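Local atomic coordinates of ZYG-9 (Caenorhabditis elegans, PDB entry 2OF3), a protein that plays a major role in organizing microtubules and spindle poles during mitosis and meiosis in one-cell embryos, as a member of the TOG/XMAP215 family. Residues L4-E9 / G44-V49; Q13-E18 / P124-E129; E9-R14 / S83-L88; A65-L70 / I105-L110. All coordinates share one frame; numbering follows the deposited sequence.

Contact 1: L4-E9 / G44-V49; sequences LLSDNE and GNQAKV
Ser6 and Asn8 both reach the side-chain amide of Gln46, where the N-terminal segment 4-9 forms a single antiparallel beta bridge, Leu5 with Ala47, in a TOG domain otherwise built of helices and loops. The segment runs into helix 10-19, while 44-49 links helix 33-44 to helix 49-55. Two backbone bonds flank the bridge: Lys48 N gives to Leu4 O at 3.1 Å, and Ser6 N gives to Gln46 O at 2.8 Å.

Along Gln46, CB lies 3.5 Å from Ser6 OG and CG stays within van der Waals range of it. The bend at chi2 (-53°) brings CD to 3.6 Å from Ser6 OG, with OE1 facing both donors. NE2 turns to Asp10, whereas OE1 takes the two bonds, which fixes the rotation of the amide. Leu5 CD1 packs on Ala47 CB at 3.9 Å, its side chain also meeting Leu70 and Leu73 of helix 60-76. Leu4 CD1 lies against the aliphatic part of Lys48.

Ser6 OG donates to Gln46 OE1 at 2.6 Å from somewhat outside the carbonyl plane. Asn8 ND2, its amide turned 88° from that of Gln46, meets OE1 in the carbonyl plane on a lone pair, at 2.9 Å.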
loop_
_atom_site.group_PDB
_atom_site.type_symbol
_atom_site.label_atom_id
_atom_site.label_comp_id
_atom_site.label_asym_id
_atom_site.label_seq_id
_atom_site.Cartn_x
_atom_site.Cartn_y
_atom_site.Cartn_z
ATOM N N LEU A 4 12.258 -1.673 24.747
ATOM C CA LEU A 4 13.071 -1.440 23.586
ATOM C C LEU A 4 12.558 -0.260 22.696
ATOM O O LEU A 4 13.339 0.440 22.029
ATOM C CB LEU A 4 13.092 -2.724 22.810
ATOM C CG LEU A 4 14.038 -2.787 21.633
ATOM C CD1 LEU A 4 15.493 -2.694 22.140
ATOM C CD2 LEU A 4 13.762 -4.087 20.925
ATOM N N LEU A 5 11.238 -0.045 22.716
ATOM C CA LEU A 5 10.558 0.911 21.852
ATOM C C LEU A 5 9.475 1.512 22.676
ATOM O O LEU A 5 8.807 0.793 23.395
ATOM C CB LEU A 5 9.996 0.208 20.614
ATOM C CG LEU A 5 9.352 1.121 19.568
ATOM C CD1 LEU A 5 10.421 2.113 18.958
ATOM C CD2 LEU A 5 8.711 0.200 18.503
ATOM N N SER A 6 9.337 2.838 22.648
ATOM C CA SER A 6 8.393 3.561 23.482
ATOM C C SER A 6 6.904 3.176 23.326
ATOM O O SER A 6 6.470 2.637 22.307
ATOM C CB SER A 6 8.515 5.070 23.205
ATOM O OG SER A 6 8.008 5.348 21.895
ATOM N N ASP A 7 6.118 3.512 24.337
ATOM C CA ASP A 7 4.686 3.391 24.270
ATOM C C ASP A 7 4.247 4.746 24.821
ATOM O O ASP A 7 4.181 4.935 26.040
ATOM C CB ASP A 7 4.263 2.210 25.163
ATOM C CG ASP A 7 2.780 2.235 25.557
ATOM O OD1 ASP A 7 1.974 2.955 24.900
ATOM O OD2 ASP A 7 2.415 1.520 26.536
ATOM N N ASN A 8 4.003 5.711 23.950
ATOM C CA ASN A 8 3.549 7.039 24.347
ATOM C C ASN A 8 2.619 7.552 23.246
ATOM O O ASN A 8 2.292 6.837 22.285
ATOM C CB ASN A 8 4.779 7.991 24.589
ATOM C CG ASN A 8 5.680 8.123 23.352
ATOM O OD1 ASN A 8 5.198 8.030 22.225
ATOM N ND2 ASN A 8 6.992 8.303 23.555
ATOM N N GLU A 9 2.220 8.806 23.323
ATOM C CA GLU A 9 1.354 9.368 22.300
ATOM C C GLU A 9 2.075 10.382 21.424
ATOM O O GLU A 9 1.459 11.338 20.925
ATOM C CB GLU A 9 0.190 10.045 22.992
ATOM C CG GLU A 9 -0.760 9.037 23.564
ATOM C CD GLU A 9 -1.926 9.687 24.236
ATOM O OE1 GLU A 9 -2.568 10.593 23.628
ATOM O OE2 GLU A 9 -2.207 9.278 25.395
ATOM N N GLY A 44 15.050 8.028 17.041
ATOM C CA GLY A 44 15.968 8.189 18.162
ATOM C C GLY A 44 15.318 8.654 19.432
ATOM O O GLY A 44 15.793 8.313 20.521
ATOM N N ASN A 45 14.222 9.401 19.324
ATOM C CA ASN A 45 13.475 9.841 20.508
ATOM C C ASN A 45 12.568 8.738 21.073
ATOM O O ASN A 45 11.927 8.950 22.111
ATOM C CB ASN A 45 12.639 11.097 20.177
ATOM C CG ASN A 45 13.508 12.337 19.896
ATOM O OD1 ASN A 45 14.629 12.483 20.449
ATOM N ND2 ASN A 45 12.984 13.255 19.078
ATOM N N GLN A 46 12.497 7.579 20.402
ATOM C CA GLN A 46 11.528 6.492 20.745
ATOM C C GLN A 46 12.140 5.108 21.043
ATOM O O GLN A 46 11.542 4.295 21.724
ATOM C CB GLN A 46 10.480 6.294 19.601
ATOM C CG GLN A 46 9.767 7.569 19.144
ATOM C CD GLN A 46 9.137 8.349 20.280
ATOM O OE1 GLN A 46 8.795 7.802 21.354
ATOM N NE2 GLN A 46 8.998 9.656 20.062
ATOM N N ALA A 47 13.344 4.864 20.538
ATOM C CA ALA A 47 13.990 3.570 20.530
ATOM C C ALA A 47 15.336 3.620 21.285
ATOM O O ALA A 47 16.115 4.564 21.146
ATOM C CB ALA A 47 14.240 3.103 19.054
ATOM N N LYS A 48 15.623 2.558 22.034
ATOM C CA LYS A 48 16.960 2.312 22.596
ATOM C C LYS A 48 18.081 2.299 21.520
ATOM O O LYS A 48 17.900 1.811 20.382
ATOM C CB LYS A 48 16.966 0.949 23.327
ATOM C CG LYS A 48 16.218 0.922 24.660
ATOM C CD LYS A 48 16.461 -0.482 25.278
ATOM C CE LYS A 48 16.151 -0.457 26.799
ATOM N NZ LYS A 48 15.936 0.996 27.152
ATOM N N VAL A 49 19.271 2.759 21.913
ATOM C CA VAL A 49 20.359 2.892 20.954
ATOM C C VAL A 49 20.740 1.568 20.351
ATOM O O VAL A 49 21.158 1.534 19.200
ATOM C CB VAL A 49 21.616 3.629 21.549
ATOM C CG1 VAL A 49 21.196 4.841 22.331
ATOM C CG2 VAL A 49 22.410 2.687 22.430
#

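Contact 2: Q13-E18 / P124-E129; sequences QRIKEE and PMSQEE
Ile15 points its side chain from helix 10-19 at the start of helix 127-139, and its two branches go to different places. CG1 lies anti to the carbonyl carbon (chi1 -61°) and carries CD1 forward to Ser126 and Glu129, while CG2 turns to Glu128 and stands 3.9 Å from its OE1. At the tip, CD1 is 3.4 Å from Ser126 OG and 3.9 Å from Glu129 CG, with the Ile15 side chain lying roughly at a right angle to that of Glu129.

The methyl thus rests on a capping box, the reciprocal pairing of Ser126 and Glu129 that begins helix 127-139. Glu129 N gives to Ser126 OG at 3.1 Å; in return Glu129 OE1 accepts from Ser126 N, which sits above the carboxylate plane, and, on the anti lone pair of OE1, from Ser126 OG. The two donors on OE1 hold the Glu129 carboxylate against Ser126.

One turn further along helix 10-19, Glu18 and Glu128 lie side by side, their chains running opposite ways. Glu18 OE2 touches Glu128 CG at 3.7 Å, and the carboxylate planes are 83° apart. The two acids do not pair: Glu128 OE2 forms a salt bridge with Lys19, which probably eases the proximity of like charges. A water gives a 2.8 Å bond to Glu18 OE1 and a weak one to Glu128 O.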
loop_
_atom_site.group_PDB
_atom_site.type_symbol
_atom_site.label_atom_id
_atom_site.label_comp_id
_atom_site.label_asym_id
_atom_site.label_seq_id
_atom_site.Cartn_x
_atom_site.Cartn_y
_atom_site.Cartn_z
ATOM N N GLN A 13 1.919 14.299 18.101
ATOM C CA GLN A 13 2.874 15.378 17.935
ATOM C C GLN A 13 3.560 15.312 16.547
ATOM O O GLN A 13 3.725 16.335 15.916
ATOM C CB GLN A 13 3.919 15.386 19.081
ATOM C CG GLN A 13 4.989 16.582 19.020
ATOM C CD GLN A 13 4.326 17.970 19.195
ATOM O OE1 GLN A 13 3.252 18.062 19.788
ATOM N NE2 GLN A 13 4.926 19.031 18.616
ATOM N N ARG A 14 3.905 14.123 16.059
ATOM C CA ARG A 14 4.520 13.968 14.726
ATOM C C ARG A 14 3.555 14.326 13.620
ATOM O O ARG A 14 3.981 15.031 12.680
ATOM C CB ARG A 14 5.119 12.579 14.493
ATOM C CG ARG A 14 6.242 12.267 15.466
ATOM C CD ARG A 14 6.937 10.926 15.043
ATOM N NE ARG A 14 6.075 9.752 15.299
ATOM C CZ ARG A 14 5.995 9.122 16.454
ATOM N NH1 ARG A 14 6.669 9.552 17.529
ATOM N NH2 ARG A 14 5.191 8.090 16.563
ATOM N N ILE A 15 2.291 13.880 13.718
ATOM C CA ILE A 15 1.261 14.225 12.736
ATOM C C ILE A 15 1.026 15.742 12.711
ATOM O O ILE A 15 0.973 16.366 11.653
ATOM C CB ILE A 15 -0.098 13.548 12.998
ATOM C CG1 ILE A 15 0.009 12.014 12.956
ATOM C CG2 ILE A 15 -1.114 13.966 11.957
ATOM C CD1 ILE A 15 0.777 11.472 11.775
ATOM N N LYS A 16 0.895 16.338 13.876
ATOM C CA LYS A 16 0.721 17.779 13.955
ATOM C C LYS A 16 1.911 18.567 13.380
ATOM O O LYS A 16 1.689 19.513 12.632
ATOM C CB LYS A 16 0.481 18.158 15.410
ATOM C CG LYS A 16 0.626 19.620 15.640
ATOM C CD LYS A 16 0.387 19.921 17.079
ATOM C CE LYS A 16 1.704 20.080 17.784
ATOM N NZ LYS A 16 1.395 20.248 19.256
ATOM N N GLU A 17 3.157 18.185 13.703
ATOM C CA GLU A 17 4.348 18.861 13.169
ATOM C C GLU A 17 4.410 18.761 11.661
ATOM O O GLU A 17 4.770 19.725 11.024
ATOM C CB GLU A 17 5.620 18.322 13.825
ATOM C CG GLU A 17 5.722 18.753 15.281
ATOM C CD GLU A 17 7.040 18.385 15.992
ATOM O OE1 GLU A 17 7.925 17.709 15.386
ATOM O OE2 GLU A 17 7.154 18.771 17.205
ATOM N N GLU A 18 4.006 17.632 11.068
ATOM C CA GLU A 18 3.963 17.503 9.611
ATOM C C GLU A 18 2.909 18.462 9.006
ATOM O O GLU A 18 3.167 19.144 7.981
ATOM C CB GLU A 18 3.681 16.029 9.162
ATOM C CG GLU A 18 3.730 15.943 7.629
ATOM C CD GLU A 18 3.714 14.529 7.119
ATOM O OE1 GLU A 18 4.011 13.636 7.953
ATOM O OE2 GLU A 18 3.402 14.318 5.890
ATOM N N PRO A 124 -7.030 5.018 14.530
ATOM C CA PRO A 124 -7.160 5.761 13.261
ATOM C C PRO A 124 -5.791 5.932 12.566
ATOM O O PRO A 124 -4.758 6.115 13.227
ATOM C CB PRO A 124 -7.722 7.115 13.687
ATOM C CG PRO A 124 -8.019 7.023 15.145
ATOM C CD PRO A 124 -7.261 5.869 15.718
ATOM N N MET A 125 -5.774 5.840 11.233
ATOM C CA MET A 125 -4.573 6.125 10.452
ATOM C C MET A 125 -4.824 7.468 9.753
ATOM O O MET A 125 -5.789 7.563 9.008
ATOM C CB MET A 125 -4.358 5.032 9.392
ATOM C CG MET A 125 -3.563 3.856 9.790
ATOM S SD MET A 125 -3.163 2.815 8.376
ATOM C CE MET A 125 -1.517 3.271 7.967
ATOM N N SER A 126 -3.996 8.493 10.014
ATOM C CA SER A 126 -4.129 9.795 9.397
ATOM C C SER A 126 -3.838 9.720 7.903
ATOM O O SER A 126 -3.214 8.774 7.424
ATOM C CB SER A 126 -3.153 10.779 10.062
ATOM O OG SER A 126 -1.767 10.371 9.865
ATOM N N GLN A 127 -4.257 10.724 7.154
ATOM C CA GLN A 127 -3.970 10.772 5.738
ATOM C C GLN A 127 -2.444 10.759 5.507
ATOM O O GLN A 127 -1.940 10.108 4.570
ATOM C CB GLN A 127 -4.594 12.058 5.203
ATOM C CG GLN A 127 -4.413 12.313 3.728
ATOM C CD GLN A 127 -5.564 13.233 3.136
ATOM O OE1 GLN A 127 -6.045 14.182 3.816
ATOM N NE2 GLN A 127 -5.989 12.945 1.874
ATOM N N GLU A 128 -1.713 11.434 6.402
ATOM C CA GLU A 128 -0.269 11.501 6.340
ATOM C C GLU A 128 0.379 10.129 6.489
ATOM O O GLU A 128 1.293 9.824 5.747
ATOM C CB GLU A 128 0.289 12.427 7.432
ATOM C CG GLU A 128 -0.035 13.953 7.205
ATOM C CD GLU A 128 -1.456 14.334 7.546
ATOM O OE1 GLU A 128 -2.218 13.595 8.237
ATOM O OE2 GLU A 128 -1.848 15.419 7.094
ATOM N N GLU A 129 -0.061 9.346 7.473
ATOM C CA GLU A 129 0.476 7.997 7.669
ATOM C C GLU A 129 0.167 7.088 6.496
ATOM O O GLU A 129 1.041 6.325 6.066
ATOM C CB GLU A 129 -0.134 7.337 8.876
ATOM C CG GLU A 129 0.168 8.017 10.123
ATOM C CD GLU A 129 -0.647 7.443 11.291
ATOM O OE1 GLU A 129 -1.604 8.196 11.768
ATOM O OE2 GLU A 129 -0.274 6.256 11.672
HETATM O O HOH W 1 3.780 10.936 7.328
#

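Contact 3: E9-R14 / S83-L88; sequences EDKKQR and SNSDLL
The guanidinium of Arg14 is sandwiched between Leu87 and the backbone of its own helix, inside the helical TOG domain. Leu87 CD1 sits over the centre of one face, 3.5 Å from Arg14 CZ, and the opposite face lies against the Asp10-Lys11 peptide, offset toward the rim. At the edge, Asp86 is gripped side-on in a bidentate salt bridge, the carboxylate turned only 13° from the guanidinium plane. Arg14 NE gives to Asp86 OD2 at 2.8 Å, and Arg14 NH2 reaches Asp86 OD1 at the same length; each oxygen uses its syn lone pair.

This buried ion pair joins the N-terminal part of helix 10-19 to the start of helix 85-95. The bend in Arg14 at chi3 (-71°) brings the guanidinium back against the Asp10-Lys11 peptide, with NE and NH2 facing Asp86. Arg14 NH2 also makes a weak bond to Ser83 O, and a water accepts from Arg14 NH1 and probably gives to Asn84 OD1, whose ND2 is bonded to Ser80 O.

Lys11 runs alongside Asp86 in the opposite direction, its CE 3.5 Å from Asp86 OD1, and carries its ammonium on to Ser85 and to Leu82 O. A second water links Lys11 N to Ser83 O, to which it donates at 2.7 Å. At the far end of the lysine, Lys11 NZ gives to Ser85 OG at 2.8 Å.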
loop_
_atom_site.group_PDB
_atom_site.type_symbol
_atom_site.label_atom_id
_atom_site.label_comp_id
_atom_site.label_asym_id
_atom_site.label_seq_id
_atom_site.Cartn_x
_atom_site.Cartn_y
_atom_site.Cartn_z
ATOM N N GLU A 9 2.220 8.806 23.323
ATOM C CA GLU A 9 1.354 9.368 22.300
ATOM C C GLU A 9 2.075 10.382 21.424
ATOM O O GLU A 9 1.459 11.338 20.925
ATOM C CB GLU A 9 0.190 10.045 22.992
ATOM C CG GLU A 9 -0.760 9.037 23.564
ATOM C CD GLU A 9 -1.926 9.687 24.236
ATOM O OE1 GLU A 9 -2.568 10.593 23.628
ATOM O OE2 GLU A 9 -2.207 9.278 25.395
ATOM N N ASP A 10 3.374 10.192 21.217
ATOM C CA ASP A 10 4.129 11.165 20.396
ATOM C C ASP A 10 3.725 11.125 18.931
ATOM O O ASP A 10 3.992 12.054 18.223
ATOM C CB ASP A 10 5.626 10.956 20.523
ATOM C CG ASP A 10 6.159 11.405 21.864
ATOM O OD1 ASP A 10 5.353 11.799 22.738
ATOM O OD2 ASP A 10 7.386 11.328 22.088
ATOM N N LYS A 11 3.079 10.063 18.466
ATOM C CA LYS A 11 2.466 10.077 17.118
ATOM C C LYS A 11 1.606 11.291 16.851
ATOM O O LYS A 11 1.669 11.870 15.770
ATOM C CB LYS A 11 1.643 8.796 16.863
ATOM C CG LYS A 11 1.142 8.683 15.407
ATOM C CD LYS A 11 0.168 7.479 15.265
ATOM C CE LYS A 11 0.924 6.204 15.211
ATOM N NZ LYS A 11 -0.120 5.088 15.346
ATOM N N LYS A 12 0.769 11.683 17.804
ATOM C CA LYS A 12 -0.044 12.896 17.611
ATOM C C LYS A 12 0.813 14.152 17.359
ATOM O O LYS A 12 0.430 14.986 16.529
ATOM C CB LYS A 12 -0.949 13.208 18.813
ATOM C CG LYS A 12 -2.046 12.208 19.114
ATOM C CD LYS A 12 -2.768 12.634 20.483
ATOM C CE LYS A 12 -3.835 11.565 20.913
ATOM N NZ LYS A 12 -3.265 10.170 21.224
ATOM N N GLN A 13 1.919 14.299 18.101
ATOM C CA GLN A 13 2.874 15.378 17.935
ATOM C C GLN A 13 3.560 15.312 16.547
ATOM O O GLN A 13 3.725 16.335 15.916
ATOM C CB GLN A 13 3.919 15.386 19.081
ATOM C CG GLN A 13 4.989 16.582 19.020
ATOM C CD GLN A 13 4.326 17.970 19.195
ATOM O OE1 GLN A 13 3.252 18.062 19.788
ATOM N NE2 GLN A 13 4.926 19.031 18.616
ATOM N N ARG A 14 3.905 14.123 16.059
ATOM C CA ARG A 14 4.520 13.968 14.726
ATOM C C ARG A 14 3.555 14.326 13.620
ATOM O O ARG A 14 3.981 15.031 12.680
ATOM C CB ARG A 14 5.119 12.579 14.493
ATOM C CG ARG A 14 6.242 12.267 15.466
ATOM C CD ARG A 14 6.937 10.926 15.043
ATOM N NE ARG A 14 6.075 9.752 15.299
ATOM C CZ ARG A 14 5.995 9.122 16.454
ATOM N NH1 ARG A 14 6.669 9.552 17.529
ATOM N NH2 ARG A 14 5.191 8.090 16.563
ATOM N N SER A 83 2.260 2.698 18.934
ATOM C CA SER A 83 2.677 4.070 19.260
ATOM C C SER A 83 3.612 4.616 18.189
ATOM O O SER A 83 3.627 5.815 17.937
ATOM C CB SER A 83 3.455 4.102 20.574
ATOM O OG SER A 83 2.595 3.867 21.673
ATOM N N ASN A 84 4.381 3.725 17.575
ATOM C CA ASN A 84 5.440 4.077 16.622
ATOM C C ASN A 84 5.190 3.573 15.217
ATOM O O ASN A 84 6.105 3.546 14.406
ATOM C CB ASN A 84 6.816 3.602 17.176
ATOM C CG ASN A 84 7.164 4.320 18.412
ATOM O OD1 ASN A 84 7.489 5.527 18.384
ATOM N ND2 ASN A 84 7.006 3.655 19.540
ATOM N N SER A 85 3.942 3.218 14.923
ATOM C CA SER A 85 3.577 2.597 13.651
ATOM C C SER A 85 3.983 3.450 12.473
ATOM O O SER A 85 4.505 2.923 11.467
ATOM C CB SER A 85 2.081 2.311 13.557
ATOM O OG SER A 85 1.280 3.518 13.459
ATOM N N ASP A 86 3.776 4.752 12.574
ATOM C CA ASP A 86 4.128 5.649 11.486
ATOM C C ASP A 86 5.635 5.604 11.174
ATOM O O ASP A 86 6.025 5.599 10.014
ATOM C CB ASP A 86 3.614 7.081 11.791
ATOM C CG ASP A 86 4.233 7.700 13.065
ATOM O OD1 ASP A 86 4.187 7.037 14.140
ATOM O OD2 ASP A 86 4.762 8.873 13.021
ATOM N N LEU A 87 6.477 5.532 12.187
ATOM C CA LEU A 87 7.943 5.558 11.986
ATOM C C LEU A 87 8.440 4.218 11.544
ATOM O O LEU A 87 9.375 4.141 10.745
ATOM C CB LEU A 87 8.656 5.966 13.285
ATOM C CG LEU A 87 8.233 7.346 13.864
ATOM C CD1 LEU A 87 8.904 7.605 15.258
ATOM C CD2 LEU A 87 8.598 8.461 12.880
ATOM N N LEU A 88 7.820 3.154 12.055
ATOM C CA LEU A 88 8.223 1.791 11.658
ATOM C C LEU A 88 7.856 1.525 10.238
ATOM O O LEU A 88 8.677 0.982 9.497
ATOM C CB LEU A 88 7.616 0.750 12.594
ATOM C CG LEU A 88 8.147 0.798 14.031
ATOM C CD1 LEU A 88 7.384 -0.227 14.857
ATOM C CD2 LEU A 88 9.702 0.641 14.152
HETATM O O HOH W 2 2.364 7.439 19.617
HETATM O O HOH W 3 6.033 7.557 19.521
#

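Contact 4: A65-L70 / I105-L110; sequences AALDSL and IKVLEL
The helical segments 65-70 and 105-110 run side by side in the same direction, their axes 9.9 Å apart at closest approach and inclined at 26°, with Leu67 CA nearest Lys106 CA. This is helix-on-helix packing within the helical array of the TOG domain, between helix 60-76 and helix 101-120; it is held by apolar side-chain packing, and no hydrogen bond crosses it.

Leu67 carries most of it and splits its work between two methyls. CD1 goes to Val107 CG2 at 3.8 Å and to the CB of Lys106 a little farther off. CD2 lies over the helix backbone, 3.6 Å from Lys106 O, and touches Leu110 CD2 at 3.8 Å. The leucine therefore fits among Lys106, Val107 and Leu110. Lys106 is the exposed member: of its side chain CB makes the contact, while the rest, bent at chi2, leads away.

Leu110 answers from the other helix. Its CG is anti to the backbone N (chi1 -176°), which throws the methyls across toward helix 60-76, where CD2 touches both Leu67 and Leu70. Helix 85-95 packs against the same residues, with Trp91 touching Leu67, Leu88 touching Leu70 and Cys92 touching Val107. Leu70 lies one turn on from Leu67 and meets the same methyl: its CD1 is 3.7 Å from Leu110 CD2.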
loop_
_atom_site.group_PDB
_atom_site.type_symbol
_atom_site.label_atom_id
_atom_site.label_comp_id
_atom_site.label_asym_id
_atom_site.label_seq_id
_atom_site.Cartn_x
_atom_site.Cartn_y
_atom_site.Cartn_z
ATOM N N ALA A 65 18.180 -8.419 12.425
ATOM C CA ALA A 65 18.200 -8.487 13.892
ATOM C C ALA A 65 17.203 -7.502 14.470
ATOM O O ALA A 65 16.498 -7.805 15.457
ATOM C CB ALA A 65 19.614 -8.188 14.444
ATOM N N ALA A 66 17.148 -6.304 13.883
ATOM C CA ALA A 66 16.163 -5.316 14.300
ATOM C C ALA A 66 14.752 -5.865 14.025
ATOM O O ALA A 66 13.879 -5.805 14.891
ATOM C CB ALA A 66 16.399 -4.024 13.570
ATOM N N LEU A 67 14.519 -6.412 12.834
ATOM C CA LEU A 67 13.220 -6.983 12.487
ATOM C C LEU A 67 12.703 -8.092 13.448
ATOM O O LEU A 67 11.501 -8.144 13.786
ATOM C CB LEU A 67 13.239 -7.476 11.037
ATOM C CG LEU A 67 13.096 -6.350 9.979
ATOM C CD1 LEU A 67 13.773 -6.674 8.654
ATOM C CD2 LEU A 67 11.615 -5.909 9.787
ATOM N N ASP A 68 13.614 -8.972 13.870
ATOM C CA ASP A 68 13.310 -9.998 14.835
ATOM C C ASP A 68 12.884 -9.409 16.199
ATOM O O ASP A 68 11.879 -9.812 16.788
ATOM C CB ASP A 68 14.551 -10.905 14.979
ATOM C CG ASP A 68 14.361 -11.993 16.031
ATOM O OD1 ASP A 68 13.784 -13.075 15.685
ATOM O OD2 ASP A 68 14.768 -11.760 17.217
ATOM N N SER A 69 13.638 -8.441 16.705
ATOM C CA SER A 69 13.262 -7.768 17.923
ATOM C C SER A 69 11.900 -7.099 17.772
ATOM O O SER A 69 11.115 -7.078 18.728
ATOM C CB SER A 69 14.268 -6.652 18.270
ATOM O OG SER A 69 15.539 -7.164 18.577
ATOM N N LEU A 70 11.656 -6.487 16.612
ATOM C CA LEU A 70 10.427 -5.683 16.428
ATOM C C LEU A 70 9.228 -6.623 16.316
ATOM O O LEU A 70 8.158 -6.381 16.927
ATOM C CB LEU A 70 10.557 -4.735 15.199
ATOM C CG LEU A 70 11.454 -3.487 15.297
ATOM C CD1 LEU A 70 11.643 -2.815 13.979
ATOM C CD2 LEU A 70 10.864 -2.471 16.285
ATOM N N ILE A 105 11.019 -10.501 2.928
ATOM C CA ILE A 105 10.090 -11.373 3.645
ATOM C C ILE A 105 9.829 -10.906 5.076
ATOM O O ILE A 105 8.666 -10.887 5.523
ATOM C CB ILE A 105 10.603 -12.866 3.689
ATOM C CG1 ILE A 105 10.470 -13.509 2.319
ATOM C CG2 ILE A 105 9.759 -13.667 4.643
ATOM C CD1 ILE A 105 11.599 -14.626 2.008
ATOM N N LYS A 106 10.886 -10.568 5.813
ATOM C CA LYS A 106 10.718 -10.174 7.215
ATOM C C LYS A 106 10.159 -8.761 7.363
ATOM O O LYS A 106 9.509 -8.461 8.361
ATOM C CB LYS A 106 12.051 -10.180 7.985
ATOM C CG LYS A 106 12.710 -11.573 8.189
ATOM C CD LYS A 106 11.805 -12.474 9.012
ATOM C CE LYS A 106 12.207 -13.948 8.854
ATOM N NZ LYS A 106 11.744 -14.630 10.086
ATOM N N VAL A 107 10.502 -7.874 6.434
ATOM C CA VAL A 107 9.891 -6.527 6.420
ATOM C C VAL A 107 8.393 -6.666 6.254
ATOM O O VAL A 107 7.636 -6.067 6.992
ATOM C CB VAL A 107 10.471 -5.635 5.315
ATOM C CG1 VAL A 107 9.608 -4.381 5.144
ATOM C CG2 VAL A 107 11.955 -5.277 5.616
ATOM N N LEU A 108 7.946 -7.519 5.322
ATOM C CA LEU A 108 6.510 -7.635 5.075
ATOM C C LEU A 108 5.786 -8.258 6.231
ATOM O O LEU A 108 4.637 -7.933 6.493
ATOM C CB LEU A 108 6.231 -8.382 3.761
ATOM C CG LEU A 108 6.799 -7.607 2.560
ATOM C CD1 LEU A 108 6.636 -8.549 1.393
ATOM C CD2 LEU A 108 5.996 -6.313 2.292
ATOM N N GLU A 109 6.468 -9.145 6.959
ATOM C CA GLU A 109 5.902 -9.736 8.167
ATOM C C GLU A 109 5.717 -8.679 9.213
ATOM O O GLU A 109 4.670 -8.650 9.877
ATOM C CB GLU A 109 6.847 -10.811 8.666
ATOM C CG GLU A 109 6.534 -11.397 9.966
ATOM C CD GLU A 109 7.622 -12.410 10.382
ATOM O OE1 GLU A 109 8.441 -12.839 9.528
ATOM O OE2 GLU A 109 7.631 -12.783 11.565
ATOM N N LEU A 110 6.704 -7.795 9.369
ATOM C CA LEU A 110 6.511 -6.637 10.276
ATOM C C LEU A 110 5.358 -5.727 9.832
ATOM O O LEU A 110 4.549 -5.318 10.672
ATOM C CB LEU A 110 7.797 -5.810 10.500
ATOM C CG LEU A 110 7.673 -4.656 11.502
ATOM C CD1 LEU A 110 7.202 -5.155 12.908
ATOM C CD2 LEU A 110 8.995 -3.913 11.622
#

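Contacts 1, 3 and 2 follow one another along the N-terminal segment and helix 10-19. Contacts 2 and 3 share Gln13 and Arg14, with centres about 8 Å apart, and Glu129 CG packs on Asp86 CB at 3.9 Å. Contact 1, about 10 Å from contact 3 between centres, is tied to it by probable hydrogen bonds between Asn8 O and Ser83 OG and between Asn84 ND2 and Ser6 OG. Contact 4 is centred about 17 Å from contact 1 and about 18 Å from contact 3 but touches both: Leu4 CD2 meets Ser69 CB at 3.7 Å and Leu70 CD2 meets Leu88 CD2 at 3.9 Å. The nearest atoms of contacts 2 and 4 are about 11 Å apart.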